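Local coordinates for putative uncharacterized protein lp_3323 (Lactobacillus plantarum, PDB 3DC7) that is of unknown function but belongs to the GDSL-like lipase/acylhydrolase family and so probably hydrolyses ester bonds, at residues G114-L119 / A164-M169; L119-Q124 / A171-P176. All coordinates share one frame; numbering follows the deposited sequence.

Both contacts pair helix 112-126 with helix 159-173, and their centres lie 8 Å apart on the same side of the chain's centre. Contact 1 (114-119 / 164-169) joins the first half of helix 112-126 to the middle of helix 159-173 and is wholly apolar: four of its five touching residues are buried and no hydrogen bond crosses it. Contact 2 (119-124 / 171-176) lies where helix 159-173 gives way to loop; it buries more surface, 307 Å² against 226 Å², and adds an aromatic ring and an amide hydrogen bond to the aliphatic packing. Three of its five touching residues are buried, and its outer side meets a second subunit. Phe134 of the central sheet touches Leu116 in contact 1 and Leu120 and Val175 in contact 2.

Contact 1. Residues G114-L119 / A164-M169; sequences GALMML and AAIAQM
Leu116 reaches across with its CD1 methyl, which overlaps the middle of helix 159-173, between Ala165, Ile166 and Met169. Its CD1 lies 3.8 Å from Met169 CG and 4.0 Å from Ile166 CG1, and the leucine and isoleucine side chains cross at about a right angle. The same methyl rests on backbone as well, 3.8 Å from the carbonyl O of Ala165, which places it against the helix surface itself. The two short axes approach to 10.1 Å and cross at -36°, both helices running in broadly the same direction beside the parallel sheet of this SGNH-hydrolase-type alpha/beta fold; Leu116 touches Phe134 and Ile166 touches Ser136, both on strand 132-136. Met169, a selenomethionine, is bent at chi2 and chi3 (-55° and -60°), which carries its terminal methyl to helix 112-126: CE stands 3.6 Å from CB of Met117, also a selenomethionine. Met117 itself bends at chi3 (-67°), bringing its own CE to 4.0 Å from CE of Met169. Beyond this pair Met117 packs on Cys107 and Met169 on Tyr104, both in loops.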
ATOM      1  N   GLY A 114      -5.793  -3.410  22.234  1.00 23.49           N
ATOM      2  CA  GLY A 114      -6.807  -2.692  22.990  1.00 23.02           C
ATOM      3  C   GLY A 114      -6.518  -1.211  23.071  1.00 23.00           C
ATOM      4  O   GLY A 114      -7.426  -0.392  22.954  1.00 22.91           O
ATOM      5  N   ALA A 115      -5.251  -0.851  23.247  1.00 23.71           N
ATOM      6  CA  ALA A 115      -4.894   0.560  23.371  1.00 24.24           C
ATOM      7  C   ALA A 115      -5.032   1.337  22.048  1.00 25.24           C
ATOM      8  O   ALA A 115      -5.516   2.469  22.059  1.00 25.15           O
ATOM      9  CB  ALA A 115      -3.533   0.723  23.973  1.00 23.71           C
ATOM     10  N   LEU A 116      -4.641   0.730  20.924  1.00 26.15           N
ATOM     11  CA  LEU A 116      -4.959   1.272  19.592  1.00 27.45           C
ATOM     12  C   LEU A 116      -6.456   1.538  19.391  1.00 28.67           C
ATOM     13  O   LEU A 116      -6.831   2.611  18.915  1.00 28.49           O
ATOM     14  CB  LEU A 116      -4.442   0.355  18.474  1.00 27.43           C
ATOM     15  CG  LEU A 116      -2.920   0.309  18.285  1.00 28.07           C
ATOM     16  CD1 LEU A 116      -2.506  -0.888  17.430  1.00 29.30           C
ATOM     17  CD2 LEU A 116      -2.416   1.619  17.684  1.00 28.79           C
HETATM   18  N   MSE A 117      -7.307   0.580  19.767  1.00 30.11           N
HETATM   19  CA  MSE A 117      -8.757   0.750  19.616  1.00 32.25           C
HETATM   20  C   MSE A 117      -9.294   1.991  20.341  1.00 31.82           C
HETATM   21  O   MSE A 117     -10.072   2.772  19.785  1.00 31.21           O
HETATM   22  CB  MSE A 117      -9.519  -0.490  20.088  1.00 33.42           C
HETATM   23  CG  MSE A 117     -11.026  -0.294  20.032  1.00 40.00           C
HETATM   24 SE   MSE A 117     -12.034  -1.877  20.521  1.00 60.20          SE
HETATM   25  CE  MSE A 117     -11.570  -3.072  19.011  1.00 54.27           C
HETATM   26  N   MSE A 118      -8.875   2.169  21.588  1.00 31.76           N
HETATM   27  CA  MSE A 118      -9.319   3.317  22.338  1.00 32.45           C
HETATM   28  C   MSE A 118      -8.731   4.612  21.809  1.00 30.58           C
HETATM   29  O   MSE A 118      -9.440   5.615  21.734  1.00 30.21           O
HETATM   30  CB  MSE A 118      -9.039   3.137  23.812  1.00 33.80           C
HETATM   31  CG  MSE A 118     -10.010   2.166  24.439  1.00 41.99           C
HETATM   32 SE   MSE A 118      -9.299   1.647  26.144  1.00 61.36          SE
HETATM   33  CE  MSE A 118     -10.056   3.141  27.178  1.00 56.21           C
ATOM     34  N   LEU A 119      -7.456   4.588  21.430  1.00 28.51           N
ATOM     35  CA  LEU A 119      -6.828   5.758  20.815  1.00 27.08           C
ATOM     36  C   LEU A 119      -7.597   6.173  19.558  1.00 26.01           C
ATOM     37  O   LEU A 119      -8.050   7.299  19.461  1.00 25.32           O
ATOM     38  CB  LEU A 119      -5.368   5.483  20.461  1.00 26.39           C
ATOM     39  CG  LEU A 119      -4.300   6.599  20.453  1.00 27.36           C
ATOM     40  CD1 LEU A 119      -3.213   6.272  19.445  1.00 26.30           C
ATOM     41  CD2 LEU A 119      -4.823   7.985  20.188  1.00 25.64           C
ATOM     42  N   ALA A 164       2.152  -4.845  12.377  1.00 22.26           N
ATOM     43  CA  ALA A 164       0.932  -5.423  11.792  1.00 22.26           C
ATOM     44  C   ALA A 164      -0.346  -5.050  12.553  1.00 22.23           C
ATOM     45  O   ALA A 164      -1.398  -4.822  11.937  1.00 22.50           O
ATOM     46  CB  ALA A 164       1.052  -6.940  11.671  1.00 22.27           C
ATOM     47  N   ALA A 165      -0.251  -4.976  13.883  1.00 22.17           N
ATOM     48  CA  ALA A 165      -1.360  -4.525  14.733  1.00 21.58           C
ATOM     49  C   ALA A 165      -1.810  -3.103  14.355  1.00 21.40           C
ATOM     50  O   ALA A 165      -3.006  -2.846  14.172  1.00 21.25           O
ATOM     51  CB  ALA A 165      -0.967  -4.608  16.225  1.00 20.93           C
ATOM     52  N   ILE A 166      -0.854  -2.187  14.235  1.00 21.22           N
ATOM     53  CA  ILE A 166      -1.120  -0.824  13.751  1.00 21.44           C
ATOM     54  C   ILE A 166      -1.794  -0.813  12.365  1.00 22.01           C
ATOM     55  O   ILE A 166      -2.820  -0.138  12.165  1.00 21.44           O
ATOM     56  CB  ILE A 166       0.173   0.039  13.763  1.00 21.55           C
ATOM     57  CG1 ILE A 166       0.651   0.249  15.213  1.00 21.36           C
ATOM     58  CG2 ILE A 166      -0.073   1.389  13.119  1.00 21.12           C
ATOM     59  CD1 ILE A 166       2.101   0.686  15.342  1.00 23.74           C
ATOM     60  N   ALA A 167      -1.239  -1.568  11.415  1.00 22.49           N
ATOM     61  CA  ALA A 167      -1.859  -1.654  10.086  1.00 22.99           C
ATOM     62  C   ALA A 167      -3.303  -2.166  10.181  1.00 23.56           C
ATOM     63  O   ALA A 167      -4.207  -1.541   9.624  1.00 23.57           O
ATOM     64  CB  ALA A 167      -1.039  -2.498   9.151  1.00 23.35           C
ATOM     65  N   GLN A 168      -3.531  -3.264  10.910  1.00 24.13           N
ATOM     66  CA  GLN A 168      -4.897  -3.806  11.046  1.00 25.31           C
ATOM     67  C   GLN A 168      -5.866  -2.859  11.747  1.00 25.17           C
ATOM     68  O   GLN A 168      -6.969  -2.640  11.249  1.00 25.50           O
ATOM     69  CB  GLN A 168      -4.915  -5.153  11.766  1.00 25.77           C
ATOM     70  CG  GLN A 168      -4.182  -6.287  11.034  1.00 30.04           C
ATOM     71  CD  GLN A 168      -3.767  -7.422  11.983  1.00 34.65           C
ATOM     72  OE1 GLN A 168      -4.336  -7.579  13.075  1.00 33.88           O
ATOM     73  NE2 GLN A 168      -2.774  -8.223  11.560  1.00 34.55           N
HETATM   74  N   MSE A 169      -5.473  -2.321  12.891  1.00 24.83           N
HETATM   75  CA  MSE A 169      -6.338  -1.422  13.669  1.00 25.22           C
HETATM   76  C   MSE A 169      -6.613  -0.098  12.964  1.00 24.53           C
HETATM   77  O   MSE A 169      -7.741   0.364  12.984  1.00 24.87           O
HETATM   78  CB  MSE A 169      -5.773  -1.137  15.064  1.00 25.84           C
HETATM   79  CG  MSE A 169      -5.759  -2.334  15.987  1.00 29.53           C
HETATM   80 SE   MSE A 169      -7.531  -3.133  16.136  1.00 42.28          SE
HETATM   81  CE  MSE A 169      -8.545  -1.639  16.847  1.00 36.81           C
TER

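Contact 2. Residues L119-Q124 / A171-P176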
ATOM      1  N   LEU A 119      -7.456   4.588  21.430  1.00 28.51           N
ATOM      2  CA  LEU A 119      -6.828   5.758  20.815  1.00 27.08           C
ATOM      3  C   LEU A 119      -7.597   6.173  19.558  1.00 26.01           C
ATOM      4  O   LEU A 119      -8.050   7.299  19.461  1.00 25.32           O
ATOM      5  CB  LEU A 119      -5.368   5.483  20.461  1.00 26.39           C
ATOM      6  CG  LEU A 119      -4.300   6.599  20.453  1.00 27.36           C
ATOM      7  CD1 LEU A 119      -3.213   6.272  19.445  1.00 26.30           C
ATOM      8  CD2 LEU A 119      -4.823   7.985  20.188  1.00 25.64           C
ATOM      9  N   LEU A 120      -7.743   5.241  18.621  1.00 25.54           N
ATOM     10  CA  LEU A 120      -8.447   5.476  17.361  1.00 25.55           C
ATOM     11  C   LEU A 120      -9.912   5.899  17.520  1.00 25.84           C
ATOM     12  O   LEU A 120     -10.382   6.744  16.764  1.00 26.16           O
ATOM     13  CB  LEU A 120      -8.360   4.233  16.463  1.00 25.28           C
ATOM     14  CG  LEU A 120      -6.957   3.963  15.921  1.00 25.04           C
ATOM     15  CD1 LEU A 120      -6.835   2.544  15.382  1.00 25.38           C
ATOM     16  CD2 LEU A 120      -6.583   5.008  14.878  1.00 24.18           C
ATOM     17  N   THR A 121     -10.629   5.304  18.473  1.00 25.38           N
ATOM     18  CA  THR A 121     -12.008   5.711  18.765  1.00 26.40           C
ATOM     19  C   THR A 121     -12.042   7.136  19.336  1.00 26.15           C
ATOM     20  O   THR A 121     -12.820   7.969  18.895  1.00 26.51           O
ATOM     21  CB  THR A 121     -12.697   4.735  19.738  1.00 26.48           C
ATOM     22  OG1 THR A 121     -12.631   3.414  19.188  1.00 26.55           O
ATOM     23  CG2 THR A 121     -14.168   5.123  19.958  1.00 27.08           C
ATOM     24  N   GLY A 122     -11.162   7.417  20.291  1.00 26.19           N
ATOM     25  CA  GLY A 122     -11.020   8.762  20.835  1.00 25.67           C
ATOM     26  C   GLY A 122     -10.825   9.827  19.775  1.00 25.32           C
ATOM     27  O   GLY A 122     -11.497  10.869  19.795  1.00 25.24           O
ATOM     28  N   LEU A 123      -9.912   9.566  18.840  1.00 25.02           N
ATOM     29  CA  LEU A 123      -9.558  10.544  17.812  1.00 24.92           C
ATOM     30  C   LEU A 123     -10.704  10.821  16.842  1.00 25.50           C
ATOM     31  O   LEU A 123     -10.924  11.971  16.447  1.00 25.71           O
ATOM     32  CB  LEU A 123      -8.324  10.086  17.038  1.00 24.42           C
ATOM     33  CG  LEU A 123      -6.981  10.062  17.771  1.00 24.06           C
ATOM     34  CD1 LEU A 123      -5.943   9.274  16.991  1.00 21.79           C
ATOM     35  CD2 LEU A 123      -6.488  11.466  18.054  1.00 22.87           C
ATOM     36  N   GLN A 124     -11.411   9.761  16.452  1.00 26.09           N
ATOM     37  CA  GLN A 124     -12.463   9.848  15.443  1.00 27.20           C
ATOM     38  C   GLN A 124     -13.734  10.439  16.033  1.00 28.08           C
ATOM     39  O   GLN A 124     -14.502  11.086  15.327  1.00 28.33           O
ATOM     40  CB  GLN A 124     -12.771   8.472  14.836  1.00 27.23           C
ATOM     41  CG  GLN A 124     -11.659   7.840  13.999  1.00 27.69           C
ATOM     42  CD  GLN A 124     -11.295   8.653  12.758  1.00 29.41           C
ATOM     43  OE1 GLN A 124     -10.944   9.827  12.858  1.00 29.73           O
ATOM     44  NE2 GLN A 124     -11.361   8.022  11.584  1.00 27.33           N
ATOM     45  N   ALA A 171      -6.788   0.464   9.836  1.00 25.10           N
ATOM     46  CA  ALA A 171      -7.692   0.110   8.753  1.00 25.84           C
ATOM     47  C   ALA A 171      -9.149   0.168   9.174  1.00 26.68           C
ATOM     48  O   ALA A 171      -9.978   0.729   8.459  1.00 26.73           O
ATOM     49  CB  ALA A 171      -7.354  -1.262   8.199  1.00 25.89           C
ATOM     50  N   ASP A 172      -9.452  -0.395  10.340  1.00 27.37           N
ATOM     51  CA  ASP A 172     -10.819  -0.422  10.864  1.00 28.26           C
ATOM     52  C   ASP A 172     -11.427   0.953  11.189  1.00 27.95           C
ATOM     53  O   ASP A 172     -12.640   1.079  11.349  1.00 28.15           O
ATOM     54  CB  ASP A 172     -10.876  -1.306  12.101  1.00 28.70           C
ATOM     55  CG  ASP A 172     -10.767  -2.772  11.770  1.00 30.82           C
ATOM     56  OD1 ASP A 172     -11.064  -3.180  10.622  1.00 32.96           O
ATOM     57  OD2 ASP A 172     -10.380  -3.528  12.681  1.00 34.25           O
ATOM     58  N   TYR A 173     -10.591   1.976  11.269  1.00 27.44           N
ATOM     59  CA  TYR A 173     -11.066   3.311  11.588  1.00 27.15           C
ATOM     60  C   TYR A 173     -10.873   4.262  10.433  1.00 26.61           C
ATOM     61  O   TYR A 173     -11.221   5.434  10.524  1.00 26.86           O
ATOM     62  CB  TYR A 173     -10.382   3.818  12.860  1.00 27.79           C
ATOM     63  CG  TYR A 173     -10.869   3.085  14.078  1.00 28.17           C
ATOM     64  CD1 TYR A 173     -10.344   1.825  14.423  1.00 29.50           C
ATOM     65  CD2 TYR A 173     -11.885   3.616  14.861  1.00 28.61           C
ATOM     66  CE1 TYR A 173     -10.810   1.126  15.535  1.00 29.02           C
ATOM     67  CE2 TYR A 173     -12.353   2.933  15.972  1.00 30.33           C
ATOM     68  CZ  TYR A 173     -11.813   1.692  16.300  1.00 30.39           C
ATOM     69  OH  TYR A 173     -12.287   1.032  17.401  1.00 31.88           O
ATOM     70  N   GLY A 174     -10.328   3.736   9.339  1.00 26.00           N
ATOM     71  CA  GLY A 174     -10.109   4.502   8.120  1.00 25.07           C
ATOM     72  C   GLY A 174      -8.923   5.438   8.170  1.00 24.66           C
ATOM     73  O   GLY A 174      -8.788   6.313   7.314  1.00 24.73           O
ATOM     74  N   VAL A 175      -8.054   5.245   9.160  1.00 23.74           N
ATOM     75  CA  VAL A 175      -6.926   6.140   9.372  1.00 23.55           C
ATOM     76  C   VAL A 175      -5.711   5.725   8.547  1.00 23.28           C
ATOM     77  O   VAL A 175      -5.168   4.654   8.768  1.00 22.84           O
ATOM     78  CB  VAL A 175      -6.516   6.206  10.878  1.00 23.61           C
ATOM     79  CG1 VAL A 175      -5.273   7.087  11.051  1.00 22.98           C
ATOM     80  CG2 VAL A 175      -7.661   6.723  11.706  1.00 22.74           C
ATOM     81  N   PRO A 176      -5.258   6.596   7.622  1.00 23.41           N
ATOM     82  CA  PRO A 176      -4.069   6.271   6.828  1.00 23.34           C
ATOM     83  C   PRO A 176      -2.869   5.885   7.695  1.00 23.10           C
ATOM     84  O   PRO A 176      -2.707   6.380   8.821  1.00 23.38           O
ATOM     85  CB  PRO A 176      -3.793   7.563   6.061  1.00 23.63           C
ATOM     86  CG  PRO A 176      -5.154   8.207   5.935  1.00 23.96           C
ATOM     87  CD  PRO A 176      -5.806   7.917   7.272  1.00 23.15           C
TER
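Leu120 lays its CB over one face of the Tyr173 ring, 3.7 Å from the centroid and 15° off the normal, a CH-pi contact. Its two methyls divide the remaining work: CD1 meets Tyr173 CD1 at 3.7 Å, while CD2 packs 3.8 Å from CG2 of Val175. This is the tight, apolar part, and Phe134 of strand 132-136 touches both Leu120 and Val175. The hydroxyl end of the ring is looser by contrast: Thr121 and Tyr173 are both partly exposed, and they meet obliquely, with Thr121 OG1 3.0 Å from Tyr173 OH. OG1 is also hydrogen-bonded to the carbonyl O of Met117, one turn back, and Ile190 of the second subunit lies against Thr121. Gln124, its chain bent at chi2 (-63°), brings its amide to the carbonyl of Tyr173, where NE2 donates to Tyr173 O at 2.8 Å; the N-H...O angle of 138° makes the bond far from straight, and NE2 is tilted from the carbonyl plane. OE1 of the same amide accepts from Lys132, so both ends of the group are held and its flip is probably restricted. Were Tyr173 replaced by alanine, Leu120 CB would probably lose the ring face it packs on, and a gap would open beside Thr121 where the hydroxyl had been. Just past the ring, Gly174 takes positive phi and bonds back into the last turn: a Schellman motif at the C-terminal end of the helix, after which the chain turns through Val175 into strand 177-179, as in the helix-to-strand connections of parallel alpha/beta folds.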